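RNA-dependent RNA polymerase (Qualyub virus, PDB 6DX1) carries a viral ovarian tumor (OTU) domain, a cysteine protease with deubiquitinase activity that probably removes ubiquitin from host proteins. Local coordinates at residues V60-M63 with C64-F67. Numbering follows the deposited sequence.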
ATOM      1  N   VAL A  60      -2.017   0.980 -12.623  1.00 17.84           N
ATOM      2  CA  VAL A  60      -1.575   1.505 -11.334  1.00 17.46           C
ATOM      3  C   VAL A  60      -0.100   1.875 -11.400  1.00 20.24           C
ATOM      4  O   VAL A  60       0.309   2.930 -10.901  1.00 21.30           O
ATOM      5  CB  VAL A  60      -1.857   0.502 -10.199  1.00 16.72           C
ATOM      6  CG1 VAL A  60      -1.458   1.102  -8.845  1.00 19.32           C
ATOM      7  CG2 VAL A  60      -3.326   0.105 -10.179  1.00 18.24           C
ATOM      8  N   LYS A  61       0.727   1.019 -12.016  1.00 17.93           N
ATOM      9  CA  LYS A  61       2.137   1.369 -12.183  1.00 20.19           C
ATOM     10  C   LYS A  61       2.271   2.656 -12.980  1.00 19.52           C
ATOM     11  O   LYS A  61       3.067   3.535 -12.626  1.00 20.28           O
ATOM     12  CB  LYS A  61       2.900   0.230 -12.872  1.00 19.50           C
ATOM     13  CG  LYS A  61       2.846  -1.081 -12.104  1.00 20.96           C
ATOM     14  CD  LYS A  61       3.799  -2.139 -12.660  1.00 22.70           C
ATOM     15  CE  LYS A  61       5.250  -1.803 -12.329  1.00 29.77           C
ATOM     16  NZ  LYS A  61       6.178  -2.877 -12.765  1.00 31.86           N
ATOM     17  N   ASN A  62       1.464   2.795 -14.041  1.00 20.86           N
ATOM     18  CA  ASN A  62       1.487   3.996 -14.873  1.00 23.22           C
ATOM     19  C   ASN A  62       1.145   5.242 -14.065  1.00 23.76           C
ATOM     20  O   ASN A  62       1.798   6.283 -14.206  1.00 24.47           O
ATOM     21  CB  ASN A  62       0.495   3.858 -16.032  1.00 25.11           C
ATOM     22  CG  ASN A  62       0.994   2.962 -17.141  1.00 28.58           C
ATOM     23  OD1 ASN A  62       2.192   2.712 -17.272  1.00 28.96           O
ATOM     24  ND2 ASN A  62       0.062   2.480 -17.965  1.00 28.04           N
ATOM     25  N   MET A  63       0.092   5.176 -13.245  1.00 22.49           N
ATOM     26  CA  MET A  63      -0.332   6.386 -12.545  1.00 22.14           C
ATOM     27  C   MET A  63       0.682   6.786 -11.483  1.00 21.43           C
ATOM     28  O   MET A  63       0.848   7.977 -11.208  1.00 21.79           O
ATOM     29  CB  MET A  63      -1.733   6.213 -11.941  1.00 23.68           C
ATOM     30  CG  MET A  63      -1.827   5.247 -10.777  1.00 24.50           C
ATOM     31  SD  MET A  63      -3.522   5.069 -10.146  1.00 29.84           S
ATOM     32  CE  MET A  63      -4.403   4.489 -11.599  1.00 23.39           C
ATOM     33  N   CYS A  64       1.397   5.816 -10.910  1.00 19.45           N
ATOM     34  CA  CYS A  64       2.474   6.146  -9.975  1.00 19.01           C
ATOM     35  C   CYS A  64       3.606   6.891 -10.674  1.00 21.23           C
ATOM     36  O   CYS A  64       4.118   7.888 -10.154  1.00 21.55           O
ATOM     37  CB  CYS A  64       3.012   4.874  -9.316  1.00 22.02           C
ATOM     38  SG  CYS A  64       1.883   4.168  -8.086  1.00 21.40           S
ATOM     39  N   ARG A  65       4.021   6.408 -11.848  1.00 21.19           N
ATOM     40  CA  ARG A  65       5.078   7.091 -12.586  1.00 23.11           C
ATOM     41  C   ARG A  65       4.654   8.499 -12.962  1.00 22.28           C
ATOM     42  O   ARG A  65       5.453   9.441 -12.876  1.00 24.94           O
ATOM     43  CB  ARG A  65       5.439   6.290 -13.838  1.00 23.11           C
ATOM     44  CG  ARG A  65       6.284   5.074 -13.558  1.00 22.95           C
ATOM     45  CD  ARG A  65       6.722   4.396 -14.854  1.00 25.88           C
ATOM     46  NE  ARG A  65       5.650   3.634 -15.485  1.00 26.82           N
ATOM     47  CZ  ARG A  65       5.446   2.331 -15.297  1.00 26.09           C
ATOM     48  NH1 ARG A  65       6.247   1.640 -14.494  1.00 27.59           N
ATOM     49  NH2 ARG A  65       4.447   1.715 -15.914  1.00 26.85           N
ATOM     50  N   GLU A  66       3.393   8.666 -13.367  1.00 22.86           N
ATOM     51  CA  GLU A  66       2.925   9.981 -13.793  1.00 27.36           C
ATOM     52  C   GLU A  66       2.882  10.965 -12.632  1.00 26.67           C
ATOM     53  O   GLU A  66       3.253  12.133 -12.792  1.00 25.63           O
ATOM     54  CB  GLU A  66       1.554   9.869 -14.452  1.00 29.35           C
ATOM     55  CG  GLU A  66       1.651   9.383 -15.889  1.00 37.65           C
ATOM     56  CD  GLU A  66       0.370   8.764 -16.390  1.00 45.83           C
ATOM     57  OE1 GLU A  66       0.398   8.150 -17.483  1.00 51.79           O
ATOM     58  OE2 GLU A  66      -0.671   8.895 -15.706  1.00 47.60           O
ATOM     59  N   PHE A  67       2.422  10.518 -11.456  1.00 24.62           N
ATOM     60  CA  PHE A  67       2.409  11.412 -10.300  1.00 23.42           C
ATOM     61  C   PHE A  67       3.824  11.753  -9.849  1.00 23.06           C
ATOM     62  O   PHE A  67       4.080  12.869  -9.378  1.00 24.74           O
ATOM     63  CB  PHE A  67       1.616  10.785  -9.152  1.00 21.70           C
ATOM     64  CG  PHE A  67       1.277  11.751  -8.047  1.00 22.14           C
ATOM     65  CD1 PHE A  67       0.287  12.706  -8.224  1.00 21.51           C
ATOM     66  CD2 PHE A  67       1.937  11.689  -6.827  1.00 23.71           C
ATOM     67  CE1 PHE A  67      -0.045  13.593  -7.199  1.00 24.87           C
ATOM     68  CE2 PHE A  67       1.610  12.573  -5.800  1.00 25.70           C
ATOM     69  CZ  PHE A  67       0.620  13.523  -5.990  1.00 25.03           C
TER
HETATM   70  O   HOH W   1       4.540   5.268 -17.385  1.00 34.48           O
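R65 folds back along its own helix, over K61 and beside N62. Its CB starts 3.7 Å from N62 O, and CG lies equally close to K61 O. The chain then bends about CG–CD (chi3 -76°), which brings the guanidinium back with one face over K61 O, 3.7 Å from its plane. NE points to a water at 2.7 Å; that water gives a weak, long hydrogen bond to N62 OD1. At the tip the two nitrogens part. R65 NH2 donates to N62 OD1 (2.8 Å, 155° at the hydrogen), while NH1 passes K61 CB and bonds to S92 OG. The acceptor OD1 lies near the guanidinium plane, but the N62 amide is turned 69° from it. With a partner on each nitrogen, the group's rotation is largely fixed. K61 NZ reaches the carbonyl O of S92, so both side chains bond to S92, the last residue of helix 85-92. Underneath run the i to i+4 backbone bonds, C64 N to V60 O through F67 N to M63 O. Within the OTU domain, V60 packs on helix 41-51, C64 and F67 meet helix 101-111, and R65 lies against Y88 and A89 of helix 85-92.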